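Local coordinates for penicillin-binding protein 2B (Streptococcus pneumoniae, PDB 2WAD) that probably forms the peptide cross-links between adjacent glycan strands of cell wall peptidoglycan during peripheral elongation, and is a penicillin target, at residues 71-82 / 215-226; 402-413 / 444-452. All coordinates share one frame; numbering follows the deposited sequence.

Interaction 1: 71-82 / 215-226; sequences LVENTLKQVVSF and ISISTSWDRKIL. Unlike the reference sequence in segment 215-226: Ile225 (reference Val).
Ile215 meets Phe82 and Val80 at the start of the strand: its CD1 lies 3.8 Å from Phe82 CD1, and Ile217 CD1 reaches Val80 CG2 at 3.9 Å, an apolar patch that helix 199-208 covers over Val80 and Ile217. On the other face, Ser218 OG and Ser81 OG share a hydrogen bond of 3.0 Å, in which either hydroxyl could be the donor. At Asp222 the chemistry turns ionic. Lys77 NZ reaches Asp222 OD1 at 2.8 Å from above the carboxylate plane; with CG placed between its backbone N and carbonyl carbon (chi1 53°) and the rest of the chain extended, the lysine runs roughly perpendicular to Asp222. Arg223 gives NH1 to Asn74 OD1 (3.2 Å, 160° at the hydrogen); the acceptor lies in the guanidinium plane, and Val72 CG2 sits over one guanidinium face. Glu269 forms a salt bridge to Arg223 NE, Gly61 O accepts from Arg223 NH1, and Asn74 ND2 donates to Arg60 O, so both polar ends are also held from outside. Lys224 runs beside Glu73 in a long, weak salt bridge. Leu226 N closes on Leu71 O at 3.1 Å, and a water links that oxygen to Leu226 O. Eleven consecutive bridges, alternately hydrogen-bonded and non-hydrogen-bonded, define an antiparallel pairing, with 72-83 central and 215-225 at the edge of a three-stranded sheet in the PBP dimerisation domain.

Interaction 2: 402-413 / 444-452; sequences LSGNQTLTDQPI and SNAYVVQTA. Unlike the reference sequence in segment 402-413: Pro412 (reference Ser). Unlike the reference sequence in segment 444-452: Ala446 (reference Thr), Val448 (reference Met).
Strand 408-410 passes helix 445-452 with a closest axis approach of 7.6 Å and 131° between their directions, and the CA atoms of Asp410 and Ala446 are 5.2 Å apart. Tyr447 spans the contact on the Gln406 and Leu402 side: CG lies opposite its backbone N (chi1 -164°), which carries the ring across to 402-413. There OH donates to Gln406 O at 2.7 Å, with the acceptor in the ring plane at its edge. Leu408 crosses the ring at about a right angle and sets CD1 over one face, 3.9 Å from the centroid and 19° off the normal, a CH-pi contact. Leu402 CD1 approaches both Tyr447 CE2 and Thr451 OG1.

Gln450 is pinned at its amide: NE2 donates to Thr409 O (2.9 Å) and also to Ala446 O one helical turn back, while a water joins OE1 to Thr409 N. Past the end of the strand, Ala446 CB packs against Gln411 O, and Ile413 CG2 rests on Val449 CG1 at 3.7 Å, the two side chains running in opposite senses. Ser444, at the N-cap, accepts from Tyr447 N and donates through OG to Asp410 OD2 (2.8 Å), meeting it from above the carboxylate plane; Tyr425 OH bonds the same oxygen.

Ser444 lies about 9 Å, side chain to side chain, from the probable acylated serine, Ser386, and Asn445 OD1 bonds Lys389 NZ, consistent with an SxxK motif at Ser386. The paired hydroxyl bonds on Asp410 OD2 thus couple the helix start bordering this catalytic region to strand 408-410, and probably help stabilise a buried carboxylate.

Overall arrangement
The two contacts lie on opposite sides of the chain's centre, with centres about 65 Å apart and nearest atoms about 40 Å apart, and they share no strand or helix. Interaction 1 lies in the dimerisation domain and is only partly buried; it joins two long strands through repeated backbone bonds, with ion pairs added on its more accessible parts. Interaction 2, in the transpeptidase domain, is a buried contact between an irregular segment with a short strand and a helix, so side chains supply the bonds to main-chain oxygens and a carboxylate. The former lies far from the active site, whereas the latter borders the active-site region.

Interaction 1: 71-82 / 215-226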
# COMPACT_ATOMS: atom_id res chain seq x y z
N LEU A 71 4.58 4.04 -15.38
CA LEU A 71 5.28 3.34 -14.32
C LEU A 71 5.40 1.85 -14.59
O LEU A 71 6.18 1.17 -13.94
CB LEU A 71 4.58 3.58 -13.00
CG LEU A 71 4.41 5.06 -12.63
CD1 LEU A 71 3.75 5.12 -11.25
CD2 LEU A 71 5.79 5.74 -12.62
N VAL A 72 4.60 1.35 -15.53
CA VAL A 72 4.64 -0.05 -15.91
C VAL A 72 4.57 -0.21 -17.43
O VAL A 72 4.54 0.77 -18.17
CB VAL A 72 3.44 -0.84 -15.36
CG1 VAL A 72 3.45 -0.84 -13.85
CG2 VAL A 72 2.15 -0.28 -15.94
N GLU A 73 4.54 -1.46 -17.87
CA GLU A 73 4.72 -1.76 -19.28
C GLU A 73 4.02 -3.07 -19.58
O GLU A 73 4.20 -4.04 -18.85
CB GLU A 73 6.21 -1.94 -19.57
CG GLU A 73 6.56 -2.07 -21.04
CD GLU A 73 6.96 -0.73 -21.61
OE1 GLU A 73 6.29 0.27 -21.25
OE2 GLU A 73 7.96 -0.67 -22.37
N ASN A 74 3.23 -3.09 -20.65
CA ASN A 74 2.69 -4.33 -21.18
C ASN A 74 3.53 -4.74 -22.38
O ASN A 74 3.52 -4.06 -23.41
CB ASN A 74 1.24 -4.14 -21.61
CG ASN A 74 0.28 -4.17 -20.44
OD1 ASN A 74 0.56 -4.78 -19.42
ND2 ASN A 74 -0.86 -3.52 -20.61
N THR A 75 4.28 -5.83 -22.25
CA THR A 75 5.23 -6.18 -23.29
C THR A 75 4.71 -7.37 -24.10
O THR A 75 4.06 -8.26 -23.56
CB THR A 75 6.67 -6.30 -22.73
OG1 THR A 75 7.54 -6.91 -23.69
CG2 THR A 75 6.71 -7.06 -21.41
N LEU A 76 4.94 -7.33 -25.41
CA LEU A 76 4.34 -8.29 -26.33
C LEU A 76 5.34 -9.43 -26.60
O LEU A 76 6.51 -9.16 -26.90
CB LEU A 76 3.99 -7.58 -27.65
CG LEU A 76 2.54 -7.54 -28.15
CD1 LEU A 76 2.23 -6.23 -28.87
CD2 LEU A 76 2.15 -8.73 -29.03
N LYS A 77 4.90 -10.68 -26.47
CA LYS A 77 5.73 -11.84 -26.81
C LYS A 77 5.07 -12.75 -27.84
O LYS A 77 3.89 -12.59 -28.16
CB LYS A 77 6.09 -12.64 -25.55
CG LYS A 77 4.88 -13.03 -24.72
CD LYS A 77 5.24 -13.62 -23.37
CE LYS A 77 3.98 -13.97 -22.58
NZ LYS A 77 4.23 -14.25 -21.13
N GLN A 78 5.83 -13.71 -28.37
CA GLN A 78 5.25 -14.74 -29.22
C GLN A 78 5.16 -16.05 -28.46
O GLN A 78 6.07 -16.38 -27.70
CB GLN A 78 6.09 -14.91 -30.49
CG GLN A 78 6.17 -13.65 -31.32
CD GLN A 78 5.67 -13.87 -32.72
OE1 GLN A 78 4.47 -14.01 -32.96
NE2 GLN A 78 6.60 -13.92 -33.68
N VAL A 79 4.08 -16.80 -28.66
CA VAL A 79 3.72 -17.90 -27.77
C VAL A 79 3.05 -19.03 -28.55
O VAL A 79 2.40 -18.78 -29.56
CB VAL A 79 2.77 -17.38 -26.65
CG1 VAL A 79 1.77 -18.42 -26.22
CG2 VAL A 79 3.56 -16.87 -25.44
N VAL A 80 3.23 -20.27 -28.12
CA VAL A 80 2.41 -21.37 -28.64
C VAL A 80 1.05 -21.37 -27.92
O VAL A 80 1.01 -21.47 -26.69
CB VAL A 80 3.07 -22.75 -28.50
CG1 VAL A 80 2.12 -23.84 -29.01
CG2 VAL A 80 4.37 -22.78 -29.29
N SER A 81 -0.03 -21.27 -28.70
CA SER A 81 -1.39 -21.25 -28.15
C SER A 81 -2.10 -22.54 -28.54
O SER A 81 -1.86 -23.07 -29.62
CB SER A 81 -2.19 -20.08 -28.72
OG SER A 81 -1.97 -18.90 -27.98
N PHE A 82 -2.98 -23.01 -27.65
CA PHE A 82 -3.83 -24.16 -27.94
C PHE A 82 -5.30 -23.82 -27.76
O PHE A 82 -5.71 -23.36 -26.71
CB PHE A 82 -3.49 -25.35 -27.06
CG PHE A 82 -4.31 -26.58 -27.34
CD1 PHE A 82 -4.30 -27.17 -28.59
CD2 PHE A 82 -5.09 -27.16 -26.34
CE1 PHE A 82 -5.04 -28.31 -28.85
CE2 PHE A 82 -5.84 -28.30 -26.59
CZ PHE A 82 -5.81 -28.87 -27.85
N ILE A 215 -3.48 -25.98 -32.57
CA ILE A 215 -2.20 -25.33 -32.28
C ILE A 215 -1.86 -24.20 -33.25
O ILE A 215 -2.03 -24.33 -34.45
CB ILE A 215 -1.03 -26.33 -32.20
CG1 ILE A 215 -1.18 -27.20 -30.94
CG2 ILE A 215 0.30 -25.58 -32.18
CD1 ILE A 215 -0.78 -26.46 -29.68
N SER A 216 -1.38 -23.10 -32.70
CA SER A 216 -0.98 -21.98 -33.54
C SER A 216 -0.01 -21.10 -32.76
O SER A 216 0.11 -21.22 -31.54
CB SER A 216 -2.21 -21.17 -33.98
OG SER A 216 -2.55 -20.20 -33.00
N ILE A 217 0.72 -20.25 -33.47
CA ILE A 217 1.53 -19.22 -32.82
C ILE A 217 0.66 -17.97 -32.69
O ILE A 217 -0.10 -17.65 -33.60
CB ILE A 217 2.80 -18.89 -33.65
CG1 ILE A 217 3.75 -20.09 -33.72
CG2 ILE A 217 3.50 -17.66 -33.09
CD1 ILE A 217 4.43 -20.42 -32.40
N SER A 218 0.73 -17.31 -31.55
CA SER A 218 0.17 -15.97 -31.40
C SER A 218 0.96 -15.20 -30.34
O SER A 218 1.98 -15.68 -29.84
CB SER A 218 -1.33 -16.01 -31.08
OG SER A 218 -1.56 -16.48 -29.76
N THR A 219 0.49 -14.00 -30.02
CA THR A 219 1.21 -13.10 -29.14
C THR A 219 0.47 -12.93 -27.82
O THR A 219 -0.75 -12.84 -27.83
CB THR A 219 1.32 -11.70 -29.77
OG1 THR A 219 0.08 -11.01 -29.57
CG2 THR A 219 1.63 -11.78 -31.27
N SER A 220 1.20 -12.90 -26.71
CA SER A 220 0.64 -12.68 -25.37
C SER A 220 1.24 -11.42 -24.69
O SER A 220 1.66 -10.50 -25.39
CB SER A 220 0.88 -13.93 -24.53
OG SER A 220 0.20 -13.88 -23.28
N TRP A 221 1.25 -11.37 -23.36
CA TRP A 221 1.91 -10.29 -22.60
C TRP A 221 2.68 -10.72 -21.36
O TRP A 221 2.29 -11.65 -20.64
CB TRP A 221 0.94 -9.22 -22.08
CG TRP A 221 0.01 -8.67 -23.07
CD1 TRP A 221 0.26 -7.69 -23.98
CD2 TRP A 221 -1.36 -9.05 -23.25
NE1 TRP A 221 -0.86 -7.45 -24.74
CE2 TRP A 221 -1.87 -8.27 -24.30
CE3 TRP A 221 -2.19 -9.98 -22.62
CZ2 TRP A 221 -3.19 -8.40 -24.75
CZ3 TRP A 221 -3.50 -10.11 -23.07
CH2 TRP A 221 -3.99 -9.32 -24.12
N ASP A 222 3.77 -10.01 -21.09
CA ASP A 222 4.30 -9.94 -19.74
C ASP A 222 3.97 -8.54 -19.24
O ASP A 222 3.80 -7.60 -20.01
CB ASP A 222 5.81 -10.20 -19.72
CG ASP A 222 6.15 -11.63 -20.13
OD1 ASP A 222 5.71 -12.57 -19.43
OD2 ASP A 222 6.86 -11.82 -21.15
N ARG A 223 3.82 -8.42 -17.93
CA ARG A 223 3.64 -7.12 -17.32
C ARG A 223 4.97 -6.79 -16.67
O ARG A 223 5.46 -7.55 -15.82
CB ARG A 223 2.55 -7.23 -16.25
CG ARG A 223 2.41 -6.03 -15.34
CD ARG A 223 1.68 -4.90 -16.05
NE ARG A 223 0.90 -4.09 -15.12
CZ ARG A 223 -0.14 -3.36 -15.49
NH1 ARG A 223 -0.52 -3.35 -16.76
NH2 ARG A 223 -0.82 -2.65 -14.60
N LYS A 224 5.57 -5.66 -17.05
CA LYS A 224 6.76 -5.21 -16.33
C LYS A 224 6.67 -3.86 -15.60
O LYS A 224 5.98 -2.95 -16.04
CB LYS A 224 8.03 -5.37 -17.17
CG LYS A 224 8.45 -4.19 -18.01
CD LYS A 224 9.88 -4.39 -18.47
CE LYS A 224 10.01 -4.11 -19.96
NZ LYS A 224 9.76 -2.66 -20.23
N ILE A 225 7.33 -3.78 -14.45
CA ILE A 225 7.43 -2.57 -13.64
C ILE A 225 8.72 -1.84 -14.02
O ILE A 225 9.80 -2.41 -13.90
CB ILE A 225 7.51 -2.91 -12.13
CG1 ILE A 225 6.32 -3.82 -11.76
CG2 ILE A 225 7.45 -1.66 -11.30
CD1 ILE A 225 6.64 -4.93 -10.78
N LEU A 226 8.60 -0.60 -14.50
CA LEU A 226 9.79 0.15 -14.89
C LEU A 226 10.61 0.58 -13.68
O LEU A 226 10.08 0.70 -12.58
CB LEU A 226 9.41 1.38 -15.72
CG LEU A 226 8.47 1.15 -16.90
CD1 LEU A 226 8.06 2.48 -17.51
CD2 LEU A 226 9.14 0.28 -17.95
O HOH W 1 7.72 2.13 -11.82
O HOH W 2 -4.56 -21.89 -30.92

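Interaction 2: 402-413 / 444-452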
# COMPACT_ATOMS: atom_id res chain seq x y z
N LEU A 402 -10.65 21.77 29.76
CA LEU A 402 -9.99 23.01 29.40
C LEU A 402 -11.03 23.90 28.76
O LEU A 402 -11.87 23.42 28.00
CB LEU A 402 -8.89 22.76 28.36
CG LEU A 402 -7.61 22.08 28.82
CD1 LEU A 402 -6.73 21.94 27.60
CD2 LEU A 402 -6.93 22.95 29.88
N SER A 403 -10.94 25.20 29.02
CA SER A 403 -11.84 26.14 28.38
C SER A 403 -11.13 27.19 27.54
O SER A 403 -10.44 28.06 28.07
CB SER A 403 -12.77 26.79 29.42
OG SER A 403 -13.72 27.59 28.72
N GLY A 404 -11.29 27.13 26.22
CA GLY A 404 -10.55 28.07 25.37
C GLY A 404 -9.05 28.03 25.64
O GLY A 404 -8.49 26.98 25.93
N ASN A 405 -8.41 29.19 25.53
CA ASN A 405 -6.97 29.31 25.59
C ASN A 405 -6.54 29.46 27.04
O ASN A 405 -5.90 30.46 27.40
CB ASN A 405 -6.49 30.50 24.75
CG ASN A 405 -4.96 30.57 24.64
OD1 ASN A 405 -4.26 29.58 24.81
ND2 ASN A 405 -4.46 31.76 24.34
N GLN A 406 -6.89 28.45 27.82
CA GLN A 406 -6.75 28.44 29.28
C GLN A 406 -5.31 28.43 29.82
O GLN A 406 -4.45 27.73 29.27
CB GLN A 406 -7.56 27.28 29.89
CG GLN A 406 -7.57 27.22 31.41
CD GLN A 406 -8.52 26.14 31.94
OE1 GLN A 406 -9.51 25.79 31.29
NE2 GLN A 406 -8.23 25.61 33.13
N THR A 407 -5.09 29.18 30.89
CA THR A 407 -3.79 29.27 31.55
C THR A 407 -3.62 28.21 32.62
O THR A 407 -4.50 27.99 33.43
CB THR A 407 -3.53 30.65 32.19
OG1 THR A 407 -3.41 31.65 31.16
CG2 THR A 407 -2.23 30.63 33.03
N LEU A 408 -2.48 27.54 32.61
CA LEU A 408 -2.15 26.59 33.65
C LEU A 408 -0.76 26.98 34.13
O LEU A 408 -0.09 27.82 33.51
CB LEU A 408 -2.16 25.15 33.11
CG LEU A 408 -3.44 24.47 32.60
CD1 LEU A 408 -3.20 23.03 32.12
CD2 LEU A 408 -4.51 24.45 33.64
N THR A 409 -0.31 26.38 35.22
CA THR A 409 1.05 26.60 35.68
C THR A 409 1.94 25.52 35.08
O THR A 409 1.72 24.32 35.27
CB THR A 409 1.13 26.55 37.23
OG1 THR A 409 0.21 27.50 37.77
CG2 THR A 409 2.54 26.84 37.74
N ASP A 410 2.96 25.96 34.37
CA ASP A 410 4.05 25.08 34.00
C ASP A 410 4.92 24.89 35.24
O ASP A 410 5.48 25.85 35.77
CB ASP A 410 4.86 25.70 32.86
CG ASP A 410 5.79 24.71 32.20
OD1 ASP A 410 6.66 24.13 32.88
OD2 ASP A 410 5.62 24.50 30.98
N GLN A 411 4.99 23.64 35.71
CA GLN A 411 5.75 23.23 36.89
C GLN A 411 6.09 21.76 36.70
O GLN A 411 5.44 21.07 35.89
CB GLN A 411 4.88 23.39 38.15
CG GLN A 411 3.52 22.70 37.98
CD GLN A 411 2.52 23.04 39.07
OE1 GLN A 411 2.89 23.13 40.24
NE2 GLN A 411 1.26 23.23 38.70
N PRO A 412 7.11 21.26 37.41
CA PRO A 412 7.35 19.82 37.35
C PRO A 412 6.10 19.11 37.87
O PRO A 412 5.43 19.65 38.74
CB PRO A 412 8.53 19.57 38.30
CG PRO A 412 9.09 20.95 38.65
CD PRO A 412 8.01 21.95 38.35
N ILE A 413 5.79 17.92 37.37
CA ILE A 413 4.58 17.24 37.76
C ILE A 413 5.04 16.08 38.61
O ILE A 413 5.82 15.26 38.15
CB ILE A 413 3.81 16.67 36.56
CG1 ILE A 413 3.41 17.76 35.55
CG2 ILE A 413 2.68 15.75 37.02
CD1 ILE A 413 2.78 18.99 36.14
N SER A 444 5.43 22.40 26.11
CA SER A 444 5.31 22.14 27.54
C SER A 444 4.73 20.76 27.82
O SER A 444 3.60 20.46 27.39
CB SER A 444 4.40 23.20 28.17
OG SER A 444 3.99 22.78 29.45
N ASN A 445 5.47 19.93 28.54
CA ASN A 445 4.86 18.71 29.08
C ASN A 445 3.89 18.97 30.24
O ASN A 445 2.93 18.22 30.41
CB ASN A 445 5.92 17.69 29.53
CG ASN A 445 6.59 16.95 28.37
OD1 ASN A 445 6.07 16.85 27.25
ND2 ASN A 445 7.75 16.39 28.66
N ALA A 446 4.12 20.02 31.03
CA ALA A 446 3.26 20.30 32.19
C ALA A 446 1.82 20.53 31.76
O ALA A 446 0.88 20.11 32.46
CB ALA A 446 3.74 21.51 32.98
N TYR A 447 1.65 21.21 30.64
CA TYR A 447 0.29 21.57 30.20
C TYR A 447 -0.53 20.31 29.82
O TYR A 447 -1.72 20.21 30.18
CB TYR A 447 0.34 22.55 29.02
CG TYR A 447 -0.97 23.27 28.74
CD1 TYR A 447 -1.25 24.48 29.36
CD2 TYR A 447 -1.93 22.74 27.88
CE1 TYR A 447 -2.44 25.14 29.13
CE2 TYR A 447 -3.14 23.39 27.66
CZ TYR A 447 -3.38 24.59 28.28
OH TYR A 447 -4.56 25.26 28.09
N VAL A 448 0.10 19.36 29.11
CA VAL A 448 -0.60 18.21 28.58
C VAL A 448 -0.76 17.10 29.62
O VAL A 448 -1.69 16.31 29.52
CB VAL A 448 0.05 17.61 27.30
CG1 VAL A 448 -0.19 18.52 26.09
CG2 VAL A 448 1.53 17.30 27.50
N VAL A 449 0.17 17.01 30.56
CA VAL A 449 0.06 16.07 31.66
C VAL A 449 -1.05 16.49 32.64
O VAL A 449 -1.85 15.66 33.09
CB VAL A 449 1.42 15.90 32.39
CG1 VAL A 449 1.23 15.12 33.67
CG2 VAL A 449 2.40 15.13 31.50
N GLN A 450 -1.14 17.77 32.96
CA GLN A 450 -2.27 18.30 33.72
C GLN A 450 -3.59 18.14 32.98
O GLN A 450 -4.57 17.72 33.57
CB GLN A 450 -2.03 19.77 34.10
CG GLN A 450 -1.03 19.95 35.23
CD GLN A 450 -0.72 21.41 35.54
OE1 GLN A 450 -1.16 21.93 36.57
NE2 GLN A 450 0.07 22.06 34.68
N THR A 451 -3.62 18.41 31.68
CA THR A 451 -4.80 18.10 30.87
C THR A 451 -5.23 16.64 30.95
O THR A 451 -6.41 16.39 31.19
CB THR A 451 -4.62 18.47 29.39
OG1 THR A 451 -4.39 19.88 29.28
CG2 THR A 451 -5.87 18.13 28.60
N ALA A 452 -4.31 15.70 30.73
CA ALA A 452 -4.64 14.26 30.85
C ALA A 452 -5.17 13.87 32.24
O ALA A 452 -6.16 13.16 32.36
CB ALA A 452 -3.44 13.36 30.49
O HOH W 3 -1.83 24.52 36.78